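Side-chain contacts in carbohydrate kinase, FGGY (PDB 3H6E), which is probably a kinase that phosphorylates a carbohydrate substrate: residues A375-T380 with N462-E467; P294-M299 with D383-T388. All coordinates share one frame; numbering follows the deposited sequence.

Contact 1. Residues A375-T380 with N462-E467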
loop_
_atom_site.group_PDB
_atom_site.type_symbol
_atom_site.label_atom_id
_atom_site.label_comp_id
_atom_site.label_asym_id
_atom_site.label_seq_id
_atom_site.Cartn_x
_atom_site.Cartn_y
_atom_site.Cartn_z
ATOM N N ALA A 375 -7.738 10.457 14.938
ATOM C CA ALA A 375 -6.598 10.140 15.786
ATOM C C ALA A 375 -6.959 8.995 16.721
ATOM O O ALA A 375 -6.163 8.083 16.945
ATOM C CB ALA A 375 -6.173 11.359 16.581
ATOM N N LEU A 376 -8.176 9.044 17.250
ATOM C CA LEU A 376 -8.648 8.052 18.205
ATOM C C LEU A 376 -8.872 6.698 17.547
ATOM O O LEU A 376 -8.570 5.661 18.134
ATOM C CB LEU A 376 -9.932 8.539 18.875
ATOM C CG LEU A 376 -9.762 9.834 19.677
ATOM C CD1 LEU A 376 -11.068 10.609 19.784
ATOM C CD2 LEU A 376 -9.163 9.559 21.057
ATOM N N VAL A 377 -9.401 6.713 16.328
ATOM C CA VAL A 377 -9.635 5.480 15.593
ATOM C C VAL A 377 -8.311 4.917 15.081
ATOM O O VAL A 377 -8.126 3.702 15.029
ATOM C CB VAL A 377 -10.613 5.682 14.415
ATOM C CG1 VAL A 377 -10.834 4.367 13.677
ATOM C CG2 VAL A 377 -11.937 6.244 14.912
ATOM N N ALA A 378 -7.392 5.803 14.708
ATOM C CA ALA A 378 -6.052 5.380 14.318
ATOM C C ALA A 378 -5.351 4.793 15.533
ATOM O O ALA A 378 -4.597 3.827 15.427
ATOM C CB ALA A 378 -5.256 6.544 13.758
ATOM N N ASP A 379 -5.621 5.384 16.691
ATOM C CA ASP A 379 -5.062 4.920 17.953
ATOM C C ASP A 379 -5.492 3.486 18.245
ATOM O O ASP A 379 -4.681 2.652 18.639
ATOM C CB ASP A 379 -5.506 5.838 19.091
ATOM C CG ASP A 379 -5.054 5.343 20.446
ATOM O OD1 ASP A 379 -3.874 5.564 20.794
ATOM O OD2 ASP A 379 -5.884 4.736 21.159
ATOM N N THR A 380 -6.776 3.210 18.052
ATOM C CA THR A 380 -7.304 1.865 18.232
ATOM C C THR A 380 -6.694 0.898 17.219
ATOM O O THR A 380 -6.372 -0.242 17.555
ATOM C CB THR A 380 -8.842 1.849 18.101
ATOM O OG1 THR A 380 -9.421 2.550 19.208
ATOM C CG2 THR A 380 -9.377 0.424 18.077
ATOM N N ASN A 462 -10.922 9.560 27.241
ATOM C CA ASN A 462 -11.625 8.790 28.258
ATOM C C ASN A 462 -13.135 8.873 28.060
ATOM O O ASN A 462 -13.823 7.849 28.039
ATOM C CB ASN A 462 -11.228 9.251 29.661
ATOM C CG ASN A 462 -9.857 8.748 30.069
ATOM O OD1 ASN A 462 -9.502 7.602 29.798
ATOM N ND2 ASN A 462 -9.082 9.602 30.728
ATOM N N ARG A 463 -13.643 10.093 27.904
ATOM C CA ARG A 463 -15.054 10.288 27.589
ATOM C C ARG A 463 -15.419 9.583 26.284
ATOM O O ARG A 463 -16.351 8.780 26.244
ATOM C CB ARG A 463 -15.407 11.779 27.516
ATOM C CG ARG A 463 -16.007 12.329 28.805
ATOM C CD ARG A 463 -14.954 12.930 29.726
ATOM N NE ARG A 463 -15.149 14.367 29.929
ATOM C CZ ARG A 463 -14.637 15.321 29.155
ATOM N NH1 ARG A 463 -13.886 15.010 28.103
ATOM N NH2 ARG A 463 -14.876 16.596 29.434
ATOM N N TRP A 464 -14.670 9.882 25.226
ATOM C CA TRP A 464 -14.883 9.259 23.921
ATOM C C TRP A 464 -14.976 7.739 24.032
ATOM O O TRP A 464 -15.975 7.139 23.636
ATOM C CB TRP A 464 -13.762 9.656 22.952
ATOM C CG TRP A 464 -13.952 9.160 21.546
ATOM C CD1 TRP A 464 -14.814 9.658 20.608
ATOM C CD2 TRP A 464 -13.251 8.082 20.910
ATOM N NE1 TRP A 464 -14.700 8.950 19.436
ATOM C CE2 TRP A 464 -13.748 7.978 19.594
ATOM C CE3 TRP A 464 -12.258 7.190 21.330
ATOM C CZ2 TRP A 464 -13.284 7.020 18.694
ATOM C CZ3 TRP A 464 -11.801 6.235 20.434
ATOM C CH2 TRP A 464 -12.314 6.159 19.132
ATOM N N GLN A 465 -13.930 7.125 24.576
ATOM C CA GLN A 465 -13.887 5.676 24.733
ATOM C C GLN A 465 -15.100 5.154 25.497
ATOM O O GLN A 465 -15.786 4.237 25.038
ATOM C CB GLN A 465 -12.590 5.247 25.423
ATOM C CG GLN A 465 -11.384 5.233 24.499
ATOM C CD GLN A 465 -10.115 4.798 25.205
ATOM O OE1 GLN A 465 -9.028 4.818 24.623
ATOM N NE2 GLN A 465 -10.247 4.405 26.468
ATOM N N ALA A 466 -15.363 5.745 26.660
ATOM C CA ALA A 466 -16.521 5.369 27.463
ATOM C C ALA A 466 -17.796 5.408 26.621
ATOM O O ALA A 466 -18.539 4.428 26.551
ATOM C CB ALA A 466 -16.649 6.282 28.671
ATOM N N GLU A 467 -18.033 6.546 25.975
ATOM C CA GLU A 467 -19.202 6.717 25.119
ATOM C C GLU A 467 -19.320 5.627 24.057
ATOM O O GLU A 467 -20.393 5.057 23.864
ATOM C CB GLU A 467 -19.183 8.095 24.459
ATOM C CG GLU A 467 -19.616 9.220 25.383
ATOM C CD GLU A 467 -21.113 9.239 25.607
ATOM O OE1 GLU A 467 -21.867 9.094 24.619
ATOM O OE2 GLU A 467 -21.538 9.403 26.769
#

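Contact 2. Residues P294-M299 with D383-T388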
loop_
_atom_site.group_PDB
_atom_site.type_symbol
_atom_site.label_atom_id
_atom_site.label_comp_id
_atom_site.label_asym_id
_atom_site.label_seq_id
_atom_site.Cartn_x
_atom_site.Cartn_y
_atom_site.Cartn_z
ATOM N N PRO A 294 2.305 -6.797 9.983
ATOM C CA PRO A 294 0.967 -6.644 10.559
ATOM C C PRO A 294 0.347 -5.314 10.147
ATOM O O PRO A 294 1.010 -4.279 10.210
ATOM C CB PRO A 294 1.232 -6.670 12.067
ATOM C CG PRO A 294 2.486 -7.457 12.210
ATOM C CD PRO A 294 3.316 -7.111 11.004
ATOM N N SER A 295 -0.915 -5.352 9.727
ATOM C CA SER A 295 -1.576 -4.169 9.194
ATOM C C SER A 295 -2.989 -3.992 9.733
ATOM O O SER A 295 -3.681 -4.963 10.019
ATOM C CB SER A 295 -1.619 -4.237 7.667
ATOM O OG SER A 295 -0.358 -4.631 7.148
ATOM N N ALA A 296 -3.409 -2.739 9.865
ATOM C CA ALA A 296 -4.777 -2.417 10.246
ATOM C C ALA A 296 -5.197 -1.151 9.523
ATOM O O ALA A 296 -4.473 -0.156 9.546
ATOM C CB ALA A 296 -4.883 -2.228 11.744
ATOM N N ARG A 297 -6.353 -1.182 8.870
ATOM C CA ARG A 297 -6.857 0.015 8.206
ATOM C C ARG A 297 -8.259 0.436 8.632
ATOM O O ARG A 297 -8.976 -0.293 9.322
ATOM C CB ARG A 297 -6.786 -0.097 6.671
ATOM C CG ARG A 297 -6.499 -1.480 6.101
ATOM C CD ARG A 297 -7.657 -2.444 6.282
ATOM N NE ARG A 297 -8.718 -2.311 5.281
ATOM C CZ ARG A 297 -8.660 -2.815 4.048
ATOM N NH1 ARG A 297 -7.572 -3.455 3.645
ATOM N NH2 ARG A 297 -9.681 -2.670 3.212
ATOM N N PHE A 298 -8.613 1.646 8.220
ATOM C CA PHE A 298 -9.971 2.160 8.308
ATOM C C PHE A 298 -10.039 3.324 7.327
ATOM O O PHE A 298 -9.025 3.960 7.044
ATOM C CB PHE A 298 -10.326 2.596 9.736
ATOM C CG PHE A 298 -9.687 3.886 10.166
ATOM C CD1 PHE A 298 -8.361 3.920 10.564
ATOM C CD2 PHE A 298 -10.422 5.062 10.201
ATOM C CE1 PHE A 298 -7.771 5.108 10.972
ATOM C CE2 PHE A 298 -9.840 6.252 10.609
ATOM C CZ PHE A 298 -8.509 6.273 10.994
HETATM N N MSE A 299 -11.221 3.587 6.787
HETATM C CA MSE A 299 -11.349 4.581 5.731
HETATM C C MSE A 299 -11.390 6.000 6.267
HETATM O O MSE A 299 -12.358 6.729 6.055
HETATM C CB MSE A 299 -12.572 4.288 4.869
HETATM C CG MSE A 299 -12.293 3.253 3.799
HETATM SE SE MSE A 299 -13.632 3.275 2.397
HETATM C CE MSE A 299 -14.987 2.243 3.325
ATOM N N ASP A 383 -3.061 -0.053 17.922
ATOM C CA ASP A 383 -2.996 -0.970 19.060
ATOM C C ASP A 383 -3.377 -2.406 18.707
ATOM O O ASP A 383 -2.834 -3.346 19.280
ATOM C CB ASP A 383 -3.859 -0.462 20.217
ATOM C CG ASP A 383 -3.215 0.694 20.950
ATOM O OD1 ASP A 383 -1.989 0.877 20.788
ATOM O OD2 ASP A 383 -3.926 1.413 21.685
ATOM N N LEU A 384 -4.312 -2.572 17.776
ATOM C CA LEU A 384 -4.694 -3.905 17.302
ATOM C C LEU A 384 -3.506 -4.724 16.800
ATOM O O LEU A 384 -3.532 -5.948 16.856
ATOM C CB LEU A 384 -5.747 -3.807 16.195
ATOM C CG LEU A 384 -7.210 -4.086 16.548
ATOM C CD1 LEU A 384 -7.540 -3.659 17.970
ATOM C CD2 LEU A 384 -8.141 -3.418 15.541
ATOM N N ILE A 385 -2.469 -4.049 16.313
ATOM C CA ILE A 385 -1.326 -4.733 15.712
ATOM C C ILE A 385 -0.050 -4.593 16.540
ATOM O O ILE A 385 1.012 -5.059 16.132
ATOM C CB ILE A 385 -1.057 -4.239 14.267
ATOM C CG1 ILE A 385 -0.858 -2.722 14.245
ATOM C CG2 ILE A 385 -2.202 -4.633 13.343
ATOM C CD1 ILE A 385 -0.528 -2.165 12.874
ATOM N N GLY A 386 -0.155 -3.945 17.696
ATOM C CA GLY A 386 0.976 -3.812 18.597
ATOM C C GLY A 386 1.997 -2.768 18.183
ATOM O O GLY A 386 3.171 -2.877 18.537
ATOM N N SER A 387 1.555 -1.757 17.440
ATOM C CA SER A 387 2.433 -0.662 17.026
ATOM C C SER A 387 2.957 0.105 18.234
ATOM O O SER A 387 2.185 0.529 19.094
ATOM C CB SER A 387 1.701 0.309 16.090
ATOM O OG SER A 387 1.576 -0.212 14.780
ATOM N N THR A 388 4.273 0.279 18.289
ATOM C CA THR A 388 4.910 1.037 19.356
ATOM C C THR A 388 6.189 1.700 18.868
ATOM O O THR A 388 6.661 1.425 17.763
ATOM C CB THR A 388 5.278 0.139 20.548
ATOM O OG1 THR A 388 6.107 -0.940 20.095
ATOM C CG2 THR A 388 4.030 -0.419 21.215
#

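Contact 1. Residues A375-T380 with N462-E467
Leu-376 lies across one face of the Trp-464 indole, the two side chains sliding past each other in opposite directions. Leu-376 CB sits over the six-membered ring of Trp-464, 3.4 Å from its centroid and 15° off the normal, a CH-pi contact. The branch runs on across the same face: CG stands anti to the carbonyl carbon (chi1 -62°), and CD1, nearer the rim, comes to 3.5 Å from Trp-464 CD2, where the two rings fuse. Val-377 meets the indole differently, crossing it at about a right angle, with CG2 4.1 Å from Trp-464 CZ2. In this way helix 457-468 docks on helix 363-384 of the C-terminal FGGY domain, a member of the actin-like ATPase clan, and the indole spans the interval between backbones whose nearest CA atoms, those of Leu-376 and Trp-464, are 8.5 Å apart. Trp-464 CG, anti to the backbone N (chi1 -175°), carries the ring out toward helix 363-384. Its NE1 donates to Ile-338 O, which probably fixes the rotation of the ring. Were this residue an alanine, Leu-376 would probably lose the cover over its CB and CD1, and Ile-338 O its indole donor. Alongside, Asp-379 forms a salt bridge with Arg-461.

Contact 2. Residues P294-M299 with D383-T388
Ile-385 presses its branched side chain onto strand 292-298, where its aliphatic carbons meet both side-chain carbons and backbone carbonyls. Its CB faces the proline ring, 4.0 Å from Pro-294 CB. The two arms that spring from that carbon take different paths: CG2 reaches to 3.9 Å from Ala-296 CB and also rests 3.7 Å from the carbonyl O of Ser-295, while CD1, at the end of the longer arm, comes to 3.7 Å from Pro-294 O. With chi1 at 56°, CG1 lies between the backbone N and the carbonyl carbon and leads CD1 to the proline carbonyl, whereas CG2, anti to the carbonyl carbon, goes to Ala-296. Pro-294 and Ala-296, two residues apart, turn their CB atoms toward Ile-385, whereas Ser-295 between them points its own away and bonds through OG to Val-293 O.

Farther out, the strand is flanked by hydrogen-bonded neighbours on both sides: Pro-294 and Ala-296 pair through their backbones with Arg-265 and Ala-263, and Ser-295 pairs with Leu-283. The side chain of Ile-385 also touches Ala-263, and its carbonyl O accepts a hydrogen bond from Arg-265 NH1, which ties the end of the helix to the strand next to 292-298. Immediately after Ile-385 the chain turns at Gly-386, whose positive phi (77°) suits glycine. That residue closes helix 363-384 with a Schellman motif and sends the chain toward strand 390-394 of the mixed sheet that also contains 292-298. Here, then, the C-terminal end of a helix packs on a mixed sheet, consistent with the actin-like ATPase fold of FGGY kinases.

In the fold
Helix 363-384 serves both contacts, which are buried and have centres about 14 Å apart. Contact 1 lies farther out, its centre about 25 Å from the centre of the chain against about 14 Å for contact 2, and joins helix to helix; contact 2 joins the end of the same helix to the sheet. They meet where Phe-298 lies against the helix, its CD2 3.6 Å from Val-377 CG1. Their chemistry differs with their place: an indole spans the interval between two helices in contact 1, whereas in contact 2, where the chain leaves the helix beside a strand, an isoleucine meets a proline, an alanine and backbone carbonyls.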